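PDB 6TA8: tyrocidine synthase 2 from Brevibacillus parabrevis, which belongs to the nonribosomal peptide synthetases, a family of large multidomain proteins, and is represented here by a condensation domain. Local coordinates for residues Tyr112-Lys117 with Asp131-Ser136; Val145-Phe150 with Asp156-Ala161; Asn56-Leu61 with Gly408-Pro413; Arg73-Gln78 with Glu177-Ala182. All blocks are in the same frame, centred on the assembly; numbering follows the deposited sequence.

Overall arrangement
Starting from the N terminus, strand 56-63 opens interaction 3 and helix 69-82 opens interaction 4, and both loops stay open for a long way. Interaction 1 then closes a short loop between strand 110-115 and the end of helix 122-134, and interaction 2 follows it in series as the hairpin of strands 145-152 and 155-163. Helix 169-187 next closes interaction 4 around these two. Residues 408-413 return last and close interaction 3 around all the others; none cross. Interactions 1, 2 and 3 share the five-stranded sheet, while interaction 4 packs against interaction 2. Centres of interactions 1 and 2 are about 7 Å apart, those of 3 and 4 about 21 Å.

Interaction 1 (Tyr112-Lys117 with Asp131-Ser136)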
loop_
_atom_site.group_PDB
_atom_site.type_symbol
_atom_site.label_atom_id
_atom_site.label_comp_id
_atom_site.label_asym_id
_atom_site.label_seq_id
_atom_site.Cartn_x
_atom_site.Cartn_y
_atom_site.Cartn_z
ATOM N N TYR A 112 -0.735 24.661 -2.101
ATOM C CA TYR A 112 -1.410 25.368 -1.021
ATOM C C TYR A 112 -0.357 25.984 -0.114
ATOM O O TYR A 112 0.605 25.310 0.268
ATOM C CB TYR A 112 -2.316 24.431 -0.212
ATOM C CG TYR A 112 -3.478 23.845 -0.984
ATOM C CD1 TYR A 112 -3.289 22.786 -1.864
ATOM C CD2 TYR A 112 -4.764 24.339 -0.822
ATOM C CE1 TYR A 112 -4.348 22.243 -2.568
ATOM C CE2 TYR A 112 -5.831 23.801 -1.520
ATOM C CZ TYR A 112 -5.617 22.754 -2.391
ATOM O OH TYR A 112 -6.673 22.215 -3.089
ATOM N N SER A 113 -0.539 27.256 0.234
ATOM C CA SER A 113 0.410 27.985 1.067
ATOM C C SER A 113 -0.339 28.642 2.216
ATOM O O SER A 113 -1.246 29.449 1.985
ATOM C CB SER A 113 1.170 29.034 0.251
ATOM O OG SER A 113 2.152 29.679 1.042
ATOM N N TYR A 114 0.044 28.306 3.447
ATOM C CA TYR A 114 -0.588 28.846 4.643
ATOM C C TYR A 114 0.478 29.422 5.561
ATOM O O TYR A 114 1.515 28.790 5.787
ATOM C CB TYR A 114 -1.398 27.772 5.376
ATOM C CG TYR A 114 -2.524 27.195 4.551
ATOM C CD1 TYR A 114 -3.765 27.817 4.505
ATOM C CD2 TYR A 114 -2.346 26.032 3.814
ATOM C CE1 TYR A 114 -4.798 27.295 3.750
ATOM C CE2 TYR A 114 -3.373 25.501 3.058
ATOM C CZ TYR A 114 -4.595 26.136 3.028
ATOM O OH TYR A 114 -5.618 25.609 2.274
ATOM N N ASP A 115 0.218 30.614 6.088
ATOM C CA ASP A 115 1.132 31.315 6.987
ATOM C C ASP A 115 0.509 31.305 8.381
ATOM O O ASP A 115 -0.198 32.236 8.771
ATOM C CB ASP A 115 1.396 32.738 6.493
ATOM C CG ASP A 115 2.335 33.510 7.402
ATOM O OD1 ASP A 115 3.097 32.873 8.158
ATOM O OD2 ASP A 115 2.311 34.760 7.358
ATOM N N LEU A 116 0.779 30.238 9.135
ATOM C CA LEU A 116 0.246 30.067 10.481
ATOM C C LEU A 116 1.285 30.370 11.557
ATOM O O LEU A 116 1.245 29.782 12.643
ATOM C CB LEU A 116 -0.299 28.649 10.657
ATOM C CG LEU A 116 -1.314 28.165 9.617
ATOM C CD1 LEU A 116 -1.449 26.653 9.670
ATOM C CD2 LEU A 116 -2.663 28.832 9.827
ATOM N N LYS A 117 2.217 31.285 11.276
ATOM C CA LYS A 117 3.272 31.595 12.234
ATOM C C LYS A 117 2.757 32.356 13.448
ATOM O O LYS A 117 3.438 32.382 14.479
ATOM C CB LYS A 117 4.382 32.397 11.553
ATOM C CG LYS A 117 5.046 31.678 10.391
ATOM C CD LYS A 117 6.180 32.503 9.808
ATOM C CE LYS A 117 6.450 32.134 8.357
ATOM N NZ LYS A 117 5.428 32.705 7.437
ATOM N N ASP A 131 -7.635 17.976 5.838
ATOM C CA ASP A 131 -8.772 17.171 5.401
ATOM C C ASP A 131 -9.455 17.783 4.184
ATOM O O ASP A 131 -9.891 17.062 3.279
ATOM C CB ASP A 131 -9.768 17.005 6.549
ATOM C CG ASP A 131 -9.447 15.816 7.432
ATOM O OD1 ASP A 131 -9.014 14.777 6.893
ATOM O OD2 ASP A 131 -9.627 15.919 8.664
ATOM N N GLN A 132 -9.560 19.114 4.144
ATOM C CA GLN A 132 -10.177 19.769 2.995
ATOM C C GLN A 132 -9.352 19.560 1.732
ATOM O O GLN A 132 -9.908 19.405 0.638
ATOM C CB GLN A 132 -10.359 21.261 3.276
ATOM C CG GLN A 132 -11.131 21.558 4.548
ATOM C CD GLN A 132 -11.258 23.043 4.818
ATOM O OE1 GLN A 132 -11.108 23.867 3.915
ATOM N NE2 GLN A 132 -11.534 23.394 6.068
ATOM N N ILE A 133 -8.023 19.551 1.863
ATOM C CA ILE A 133 -7.167 19.300 0.711
ATOM C C ILE A 133 -7.222 17.829 0.311
ATOM O O ILE A 133 -7.096 17.494 -0.874
ATOM C CB ILE A 133 -5.730 19.765 1.018
ATOM C CG1 ILE A 133 -5.722 21.267 1.313
ATOM C CG2 ILE A 133 -4.790 19.443 -0.135
ATOM C CD1 ILE A 133 -4.417 21.780 1.872
ATOM N N GLN A 134 -7.435 16.934 1.279
ATOM C CA GLN A 134 -7.527 15.511 0.969
ATOM C C GLN A 134 -8.765 15.189 0.141
ATOM O O GLN A 134 -8.755 14.224 -0.632
ATOM C CB GLN A 134 -7.538 14.691 2.258
ATOM C CG GLN A 134 -6.248 14.743 3.050
ATOM C CD GLN A 134 -5.256 13.688 2.616
ATOM O OE1 GLN A 134 -5.547 12.862 1.753
ATOM N NE2 GLN A 134 -4.075 13.707 3.219
ATOM N N SER A 135 -9.831 15.973 0.287
ATOM C CA SER A 135 -11.112 15.682 -0.341
ATOM C C SER A 135 -11.376 16.528 -1.579
ATOM O O SER A 135 -12.502 16.529 -2.084
ATOM C CB SER A 135 -12.246 15.875 0.668
ATOM O OG SER A 135 -12.377 17.238 1.033
ATOM N N SER A 136 -10.371 17.240 -2.083
ATOM C CA SER A 136 -10.536 18.149 -3.210
ATOM C C SER A 136 -9.710 17.703 -4.412
ATOM O O SER A 136 -9.152 18.523 -5.143
ATOM C CB SER A 136 -10.171 19.576 -2.811
ATOM O OG SER A 136 -8.824 19.659 -2.377
#
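Ile133 lies flat over one face of the Tyr112 ring, and this pair makes up the tight part of the contact. Ile133 CG1 sits 3.8 Å from the centroid of the Tyr112 ring and only 11° off its normal, a clear CH-pi geometry. The two methyls touch different parts of the ring: Ile133 CD1 reaches back to Tyr112 CG at 3.6 Å, and Ile133 CG2 leans on Tyr112 CE1 at 3.7 Å. With CG1 set anti to the carbonyl carbon (chi1 -61°), the isoleucine can lay both branches on the ring. Tyr114 is met differently. Ile133 CD1 comes up near the plane of its ring, at the edge, 4.0 Å from Tyr114 CE2, so one methyl fills the angle between two tyrosines two residues apart, on the same side of the strand. Tyr114 also meets the Phe150 ring, the two planes being almost parallel.

The looser side is at the phenol end of Tyr112, among partly exposed residues. There Tyr112 OH and Ser136 OG are 3.4 Å apart, a weak hydrogen bond at most; Ser136 OG also lies 3.2 Å from Ile133 O in the last turn of the helix, and Arg110 NE gives the phenol a stronger partner. The contact belongs to a beta-alpha-beta unit, with helix 122-134 connecting the neighbouring parallel strands 110-115 and 145-152 and packing on them. Its chemistry implies that the helix is held to the edge strand mainly by apolar contact with an aromatic face, the hydroxyl pair probably adding little.

Interaction 2 (Val145-Phe150 with Asp156-Ala161); sequences VHVALF and DHLLVA
Phe150 and Leu159 lie side by side and point the same way, the edge of the ring turned to the leucine: Phe150 CE2 is 3.9 Å from Leu159 CB, which sits in the ring plane. Next to them, Ala148 CB meets Leu159 CB at 4.0 Å, so Leu159 CB touches both methyl and ring edge. On the other face of the sheet the side chains lean across the strands diagonally. Leu158, its CG anti to the backbone N (chi1 -171°), swings CD1 across to within 3.7 Å of Val147 CG1, besides touching CB of Leu149, its partner in register. Leu149 does likewise toward the turn, its CD1 resting 3.8 Å from Asp156 CB. Between the faces runs the ladder of an antiparallel beta hairpin, strands 145-152 and 155-163, in the middle of the mixed sheet. The pairs His146-Ala161, Ala148-Leu159 and Phe150-His157 are hydrogen-bonded in both directions; the Phe150 N to His157 O bond, at 2.6 Å, is nearly straight. Helix 122-134 lies over the face with Ala148 and Leu159, helix 69-82 over that with Val147. The buried imidazoles turn to outside partners, His146 NE2 to Ser136 O and His157 ND1 to Ser403 OG.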
loop_
_atom_site.group_PDB
_atom_site.type_symbol
_atom_site.label_atom_id
_atom_site.label_comp_id
_atom_site.label_asym_id
_atom_site.label_seq_id
_atom_site.Cartn_x
_atom_site.Cartn_y
_atom_site.Cartn_z
ATOM N N VAL A 145 -1.937 15.369 -7.714
ATOM C CA VAL A 145 -0.933 15.677 -6.700
ATOM C C VAL A 145 -1.299 17.004 -6.047
ATOM O O VAL A 145 -1.424 18.028 -6.731
ATOM C CB VAL A 145 0.479 15.732 -7.301
ATOM C CG1 VAL A 145 1.509 15.987 -6.213
ATOM C CG2 VAL A 145 0.788 14.442 -8.046
ATOM N N HIS A 146 -1.467 16.987 -4.726
ATOM C CA HIS A 146 -1.749 18.183 -3.940
ATOM C C HIS A 146 -0.609 18.398 -2.955
ATOM O O HIS A 146 -0.300 17.506 -2.156
ATOM C CB HIS A 146 -3.081 18.058 -3.196
ATOM C CG HIS A 146 -4.281 18.301 -4.056
ATOM N ND1 HIS A 146 -4.336 17.930 -5.382
ATOM C CD2 HIS A 146 -5.476 18.875 -3.777
ATOM C CE1 HIS A 146 -5.510 18.269 -5.884
ATOM N NE2 HIS A 146 -6.221 18.842 -4.931
ATOM N N VAL A 147 0.012 19.572 -3.011
ATOM C CA VAL A 147 1.116 19.929 -2.127
ATOM C C VAL A 147 0.680 21.108 -1.270
ATOM O O VAL A 147 0.208 22.123 -1.797
ATOM C CB VAL A 147 2.393 20.268 -2.918
ATOM C CG1 VAL A 147 3.565 20.471 -1.973
ATOM C CG2 VAL A 147 2.700 19.170 -3.926
ATOM N N ALA A 148 0.835 20.975 0.045
ATOM C CA ALA A 148 0.420 22.004 0.988
ATOM C C ALA A 148 1.569 22.323 1.929
ATOM O O ALA A 148 2.164 21.416 2.519
ATOM C CB ALA A 148 -0.810 21.562 1.786
ATOM N N LEU A 149 1.876 23.610 2.069
ATOM C CA LEU A 149 2.943 24.082 2.940
ATOM C C LEU A 149 2.324 24.851 4.101
ATOM O O LEU A 149 1.629 25.850 3.888
ATOM C CB LEU A 149 3.927 24.964 2.171
ATOM C CG LEU A 149 5.028 25.637 2.993
ATOM C CD1 LEU A 149 5.884 24.598 3.703
ATOM C CD2 LEU A 149 5.885 26.528 2.107
ATOM N N PHE A 150 2.572 24.380 5.320
ATOM C CA PHE A 150 2.063 25.007 6.536
ATOM C C PHE A 150 3.243 25.585 7.307
ATOM O O PHE A 150 4.026 24.839 7.905
ATOM C CB PHE A 150 1.289 24.003 7.389
ATOM C CG PHE A 150 0.163 23.326 6.660
ATOM C CD1 PHE A 150 -1.094 23.905 6.606
ATOM C CD2 PHE A 150 0.361 22.105 6.035
ATOM C CE1 PHE A 150 -2.131 23.283 5.938
ATOM C CE2 PHE A 150 -0.673 21.478 5.366
ATOM C CZ PHE A 150 -1.920 22.068 5.318
ATOM N N ASP A 156 8.315 24.503 9.267
ATOM C CA ASP A 156 7.370 24.420 8.162
ATOM C C ASP A 156 6.956 22.970 7.956
ATOM O O ASP A 156 7.809 22.076 7.922
ATOM C CB ASP A 156 7.976 24.980 6.871
ATOM C CG ASP A 156 8.125 26.490 6.903
ATOM O OD1 ASP A 156 7.711 27.111 7.903
ATOM O OD2 ASP A 156 8.658 27.055 5.924
ATOM N N HIS A 157 5.652 22.743 7.821
ATOM C CA HIS A 157 5.105 21.422 7.543
ATOM C C HIS A 157 4.683 21.352 6.082
ATOM O O HIS A 157 4.043 22.276 5.572
ATOM C CB HIS A 157 3.913 21.119 8.453
ATOM C CG HIS A 157 4.240 21.161 9.913
ATOM N ND1 HIS A 157 4.734 20.071 10.597
ATOM C CD2 HIS A 157 4.140 22.160 10.822
ATOM C CE1 HIS A 157 4.927 20.397 11.862
ATOM N NE2 HIS A 157 4.573 21.658 12.026
ATOM N N LEU A 158 5.044 20.258 5.412
ATOM C CA LEU A 158 4.755 20.071 3.994
ATOM C C LEU A 158 3.918 18.810 3.826
ATOM O O LEU A 158 4.391 17.702 4.102
ATOM C CB LEU A 158 6.043 19.986 3.178
ATOM C CG LEU A 158 5.865 20.013 1.658
ATOM C CD1 LEU A 158 5.310 21.356 1.207
ATOM C CD2 LEU A 158 7.176 19.704 0.953
ATOM N N LEU A 159 2.680 18.980 3.370
ATOM C CA LEU A 159 1.773 17.870 3.114
ATOM C C LEU A 159 1.782 17.543 1.627
ATOM O O LEU A 159 1.695 18.446 0.788
ATOM C CB LEU A 159 0.353 18.212 3.570
ATOM C CG LEU A 159 -0.752 17.222 3.197
ATOM C CD1 LEU A 159 -0.528 15.881 3.878
ATOM C CD2 LEU A 159 -2.116 17.787 3.556
ATOM N N VAL A 160 1.894 16.257 1.305
ATOM C CA VAL A 160 1.915 15.777 -0.075
ATOM C C VAL A 160 0.880 14.663 -0.172
ATOM O O VAL A 160 1.134 13.532 0.256
ATOM C CB VAL A 160 3.301 15.283 -0.504
ATOM C CG1 VAL A 160 3.261 14.787 -1.941
ATOM C CG2 VAL A 160 4.337 16.386 -0.343
ATOM N N ALA A 161 -0.283 14.974 -0.736
ATOM C CA ALA A 161 -1.374 14.020 -0.883
ATOM C C ALA A 161 -1.553 13.674 -2.354
ATOM O O ALA A 161 -1.684 14.568 -3.196
ATOM C CB ALA A 161 -2.676 14.580 -0.308
#

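Interaction 3 (Asn56-Leu61 with Gly408-Pro413)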
loop_
_atom_site.group_PDB
_atom_site.type_symbol
_atom_site.label_atom_id
_atom_site.label_comp_id
_atom_site.label_asym_id
_atom_site.label_seq_id
_atom_site.Cartn_x
_atom_site.Cartn_y
_atom_site.Cartn_z
ATOM N N ASN A 56 -6.813 8.402 -1.090
ATOM C CA ASN A 56 -5.444 8.800 -1.384
ATOM C C ASN A 56 -4.460 8.160 -0.409
ATOM O O ASN A 56 -4.832 7.421 0.506
ATOM C CB ASN A 56 -5.304 10.326 -1.332
ATOM C CG ASN A 56 -6.535 11.047 -1.842
ATOM O OD1 ASN A 56 -7.193 10.596 -2.779
ATOM N ND2 ASN A 56 -6.851 12.180 -1.227
ATOM N N GLN A 57 -3.183 8.452 -0.643
ATOM C CA GLN A 57 -2.100 8.226 0.300
ATOM C C GLN A 57 -1.340 9.535 0.443
ATOM O O GLN A 57 -1.164 10.264 -0.538
ATOM C CB GLN A 57 -1.156 7.107 -0.169
ATOM C CG GLN A 57 -1.693 5.701 0.048
ATOM C CD GLN A 57 -0.709 4.630 -0.379
ATOM O OE1 GLN A 57 0.215 4.890 -1.151
ATOM N NE2 GLN A 57 -0.904 3.414 0.121
ATOM N N ALA A 58 -0.900 9.843 1.660
ATOM C CA ALA A 58 -0.277 11.134 1.912
ATOM C C ALA A 58 0.791 11.002 2.985
ATOM O O ALA A 58 0.735 10.111 3.838
ATOM C CB ALA A 58 -1.316 12.183 2.329
ATOM N N VAL A 59 1.773 11.903 2.926
ATOM C CA VAL A 59 2.815 12.014 3.936
ATOM C C VAL A 59 2.952 13.479 4.325
ATOM O O VAL A 59 2.721 14.383 3.514
ATOM C CB VAL A 59 4.172 11.447 3.452
ATOM C CG1 VAL A 59 4.039 9.978 3.071
ATOM C CG2 VAL A 59 4.719 12.257 2.282
ATOM N N MET A 60 3.320 13.714 5.581
ATOM C CA MET A 60 3.524 15.056 6.112
ATOM C C MET A 60 4.989 15.204 6.492
ATOM O O MET A 60 5.474 14.501 7.386
ATOM C CB MET A 60 2.617 15.315 7.319
ATOM C CG MET A 60 2.767 16.697 7.938
ATOM S SD MET A 60 1.896 17.989 7.030
ATOM C CE MET A 60 0.193 17.571 7.392
ATOM N N LEU A 61 5.691 16.100 5.807
ATOM C CA LEU A 61 7.108 16.332 6.044
ATOM C C LEU A 61 7.306 17.570 6.912
ATOM O O LEU A 61 6.398 18.379 7.111
ATOM C CB LEU A 61 7.856 16.480 4.718
ATOM C CG LEU A 61 7.610 15.369 3.695
ATOM C CD1 LEU A 61 8.360 15.649 2.403
ATOM C CD2 LEU A 61 8.004 14.017 4.267
ATOM N N GLY A 408 -4.519 13.758 7.885
ATOM C CA GLY A 408 -5.937 13.920 7.653
ATOM C C GLY A 408 -6.581 12.640 7.151
ATOM O O GLY A 408 -5.920 11.654 6.816
ATOM N N GLN A 409 -7.911 12.663 7.103
ATOM C CA GLN A 409 -8.668 11.494 6.673
ATOM C C GLN A 409 -8.365 11.175 5.213
ATOM O O GLN A 409 -8.606 11.997 4.324
ATOM C CB GLN A 409 -10.163 11.737 6.881
ATOM C CG GLN A 409 -11.069 10.619 6.384
ATOM C CD GLN A 409 -10.861 9.302 7.112
ATOM O OE1 GLN A 409 -9.893 8.583 6.858
ATOM N NE2 GLN A 409 -11.778 8.976 8.015
ATOM N N LEU A 410 -7.831 9.974 4.972
ATOM C CA LEU A 410 -7.352 9.618 3.640
ATOM C C LEU A 410 -8.478 9.189 2.708
ATOM O O LEU A 410 -8.404 9.445 1.501
ATOM C CB LEU A 410 -6.305 8.508 3.740
ATOM C CG LEU A 410 -4.953 8.909 4.331
ATOM C CD1 LEU A 410 -4.122 7.680 4.661
ATOM C CD2 LEU A 410 -4.202 9.824 3.376
ATOM N N PHE A 411 -9.507 8.534 3.232
ATOM C CA PHE A 411 -10.650 8.114 2.437
ATOM C C PHE A 411 -11.828 9.052 2.669
ATOM O O PHE A 411 -11.790 9.945 3.515
ATOM C CB PHE A 411 -11.044 6.672 2.774
ATOM C CG PHE A 411 -9.874 5.751 2.956
ATOM C CD1 PHE A 411 -9.211 5.227 1.859
ATOM C CD2 PHE A 411 -9.436 5.408 4.224
ATOM C CE1 PHE A 411 -8.134 4.379 2.021
ATOM C CE2 PHE A 411 -8.358 4.558 4.393
ATOM C CZ PHE A 411 -7.708 4.044 3.291
ATOM N N SER A 412 -12.880 8.846 1.895
ATOM C CA SER A 412 -14.085 9.619 2.149
ATOM C C SER A 412 -14.832 9.030 3.344
ATOM O O SER A 412 -14.835 7.811 3.533
ATOM C CB SER A 412 -14.991 9.626 0.920
ATOM O OG SER A 412 -16.134 10.437 1.131
ATOM N N PRO A 413 -15.455 9.869 4.175
ATOM C CA PRO A 413 -16.244 9.326 5.294
ATOM C C PRO A 413 -17.369 8.414 4.842
ATOM O O PRO A 413 -17.778 7.525 5.600
ATOM C CB PRO A 413 -16.776 10.587 5.990
ATOM C CG PRO A 413 -15.825 11.669 5.598
ATOM C CD PRO A 413 -15.392 11.340 4.201
#
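One hydrogen bond joins Asn56 to Leu410: Asn56 N reaches Leu410 O at 3.2 Å. The N-H points almost straight at the oxygen (168°), but it comes in from above the carbonyl plane, about 40° out of it, and so not on a lone pair. The side-chain amide of Asn56 looks to another partner, its ND2 binding Gln134 O at the end of helix 122-134.

That bond fastens a loop between strands 401-402 and 421-428 to the start of strand 56-63, more than 340 residues earlier in the chain. A late segment passing over to the N-terminal half in this way is consistent with the latch of condensation domains, and strand 401-402 just before it joins the same sheet. Gln409 helps to hold it, its N bonded to Asp131 OD1 and its O to His54 NE2.

Apolar contact is the work of the Leu410 side chain. With CG anti to the carbonyl carbon (chi1 -71°), it folds along the strand. Leu410 CD2 lies 3.9 Å from Ala58 CB and 3.7 Å from Ala58 N, touching methyl and backbone together, while Leu410 CB lies 3.7 Å from Asn56 O. Gln57 is passed at its backbone, CA being 4.1 Å from Leu410 CD2.

Interaction 4 (Arg73-Gln78 with Glu177-Ala182)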
loop_
_atom_site.group_PDB
_atom_site.type_symbol
_atom_site.label_atom_id
_atom_site.label_comp_id
_atom_site.label_asym_id
_atom_site.label_seq_id
_atom_site.Cartn_x
_atom_site.Cartn_y
_atom_site.Cartn_z
ATOM N N ARG A 73 8.024 24.318 -5.286
ATOM C CA ARG A 73 7.347 24.298 -6.578
ATOM C C ARG A 73 8.294 23.861 -7.688
ATOM O O ARG A 73 7.922 23.052 -8.545
ATOM C CB ARG A 73 6.755 25.674 -6.887
ATOM C CG ARG A 73 5.650 26.102 -5.936
ATOM C CD ARG A 73 5.210 27.531 -6.211
ATOM N NE ARG A 73 4.506 27.646 -7.485
ATOM C CZ ARG A 73 3.185 27.601 -7.612
ATOM N NH1 ARG A 73 2.419 27.443 -6.540
ATOM N NH2 ARG A 73 2.627 27.713 -8.810
ATOM N N GLN A 74 9.524 24.382 -7.686
ATOM C CA GLN A 74 10.493 23.997 -8.706
ATOM C C GLN A 74 10.840 22.517 -8.618
ATOM O O GLN A 74 11.101 21.878 -9.644
ATOM C CB GLN A 74 11.758 24.847 -8.579
ATOM C CG GLN A 74 12.655 24.814 -9.806
ATOM C CD GLN A 74 13.841 25.752 -9.688
ATOM O OE1 GLN A 74 14.285 26.076 -8.587
ATOM N NE2 GLN A 74 14.362 26.191 -10.828
ATOM N N ALA A 75 10.846 21.956 -7.408
ATOM C CA ALA A 75 11.113 20.531 -7.255
ATOM C C ALA A 75 9.959 19.696 -7.794
ATOM O O ALA A 75 10.170 18.733 -8.540
ATOM C CB ALA A 75 11.380 20.201 -5.786
ATOM N N PHE A 76 8.724 20.057 -7.435
ATOM C CA PHE A 76 7.572 19.281 -7.879
ATOM C C PHE A 76 7.290 19.483 -9.362
ATOM O O PHE A 76 6.779 18.570 -10.021
ATOM C CB PHE A 76 6.343 19.638 -7.043
ATOM C CG PHE A 76 6.259 18.887 -5.744
ATOM C CD1 PHE A 76 5.738 17.605 -5.703
ATOM C CD2 PHE A 76 6.712 19.460 -4.567
ATOM C CE1 PHE A 76 5.664 16.909 -4.510
ATOM C CE2 PHE A 76 6.641 18.770 -3.372
ATOM C CZ PHE A 76 6.116 17.493 -3.344
ATOM N N GLN A 77 7.610 20.661 -9.908
ATOM C CA GLN A 77 7.486 20.857 -11.349
ATOM C C GLN A 77 8.371 19.884 -12.118
ATOM O O GLN A 77 8.017 19.464 -13.225
ATOM C CB GLN A 77 7.835 22.298 -11.721
ATOM C CG GLN A 77 6.730 23.306 -11.440
ATOM C CD GLN A 77 5.632 23.276 -12.482
ATOM O OE1 GLN A 77 5.883 23.006 -13.657
ATOM N NE2 GLN A 77 4.405 23.557 -12.058
ATOM N N GLN A 78 9.519 19.517 -11.548
ATOM C CA GLN A 78 10.397 18.543 -12.185
ATOM C C GLN A 78 9.991 17.111 -11.859
ATOM O O GLN A 78 10.155 16.220 -12.700
ATOM C CB GLN A 78 11.847 18.789 -11.760
ATOM C CG GLN A 78 12.865 17.915 -12.472
ATOM C CD GLN A 78 12.989 18.239 -13.947
ATOM O OE1 GLN A 78 12.675 19.348 -14.381
ATOM N NE2 GLN A 78 13.449 17.269 -14.729
ATOM N N GLU A 177 13.266 10.071 -2.254
ATOM C CA GLU A 177 14.610 10.195 -2.804
ATOM C C GLU A 177 14.696 11.358 -3.785
ATOM O O GLU A 177 15.586 12.209 -3.680
ATOM C CB GLU A 177 15.019 8.887 -3.486
ATOM C CG GLU A 177 15.561 7.822 -2.543
ATOM C CD GLU A 177 15.706 6.467 -3.216
ATOM O OE1 GLU A 177 14.753 5.660 -3.148
ATOM O OE2 GLU A 177 16.770 6.209 -3.817
ATOM N N ASP A 178 13.767 11.414 -4.741
ATOM C CA ASP A 178 13.860 12.408 -5.805
ATOM C C ASP A 178 13.573 13.814 -5.288
ATOM O O ASP A 178 14.204 14.780 -5.729
ATOM C CB ASP A 178 12.907 12.043 -6.944
ATOM C CG ASP A 178 13.399 10.859 -7.757
ATOM O OD1 ASP A 178 14.425 10.256 -7.375
ATOM O OD2 ASP A 178 12.760 10.531 -8.780
ATOM N N PHE A 179 12.627 13.953 -4.356
ATOM C CA PHE A 179 12.329 15.279 -3.823
ATOM C C PHE A 179 13.470 15.794 -2.956
ATOM O O PHE A 179 13.805 16.984 -3.005
ATOM C CB PHE A 179 11.022 15.262 -3.031
ATOM C CG PHE A 179 10.695 16.577 -2.382
ATOM C CD1 PHE A 179 10.296 17.660 -3.146
ATOM C CD2 PHE A 179 10.799 16.733 -1.010
ATOM C CE1 PHE A 179 10.000 18.873 -2.554
ATOM C CE2 PHE A 179 10.504 17.944 -0.411
ATOM C CZ PHE A 179 10.103 19.015 -1.184
ATOM N N SER A 180 14.075 14.917 -2.151
ATOM C CA SER A 180 15.222 15.332 -1.351
ATOM C C SER A 180 16.408 15.701 -2.229
ATOM O O SER A 180 17.218 16.555 -1.848
ATOM C CB SER A 180 15.610 14.227 -0.370
ATOM O OG SER A 180 16.661 14.649 0.480
ATOM N N SER A 181 16.528 15.076 -3.401
ATOM C CA SER A 181 17.590 15.436 -4.332
ATOM C C SER A 181 17.228 16.681 -5.133
ATOM O O SER A 181 18.081 17.548 -5.354
ATOM C CB SER A 181 17.887 14.264 -5.270
ATOM O OG SER A 181 18.846 14.623 -6.249
ATOM N N ALA A 182 15.971 16.785 -5.573
ATOM C CA ALA A 182 15.541 17.964 -6.320
ATOM C C ALA A 182 15.614 19.219 -5.461
ATOM O O ALA A 182 16.033 20.281 -5.934
ATOM C CB ALA A 182 14.123 17.763 -6.852
#
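Helices 73-78 and 177-182 run steeply across each other, their axes 9.3 Å apart at closest and their directions 133° from one another, with Ala75 and Ala182 at the point where the backbones come nearest. The two alanines meet methyl to methyl, Ala75 CB to Ala182 CB at 3.8 Å, and their small side chains let the CA atoms come within 5.2 Å of each other. Beside them Phe179 reaches across. Its ring leaves the helix with CG anti to the backbone N (chi1 176°), which carries CE1 to 3.8 Å from Ala75 CB. The same CE1 also meets the second phenylalanine, lying 3.5 Å from Phe76 CE2.

The two rings are neither stacked nor set edge-to-face: their planes make an angle of 39° and their centroids are 5.0 Å apart. Phe179 CD1 and CE1 thus meet both a methyl and an aromatic carbon. No hydrogen bond crosses between the segments; the four touching residues are all buried and all apolar.

The polar side of helix 169-187 is tied to other parts of the chain, Asp178 making a salt bridge with Arg318 and a hydrogen bond with His83. Toward the sheet, Phe76 rests on Val147 and Val160 and Phe179 on Leu158, so helices 69-82 and 169-187 pack together against one face of the five-stranded sheet, with helix 122-134 on the opposite face, in a layered alpha/beta fold.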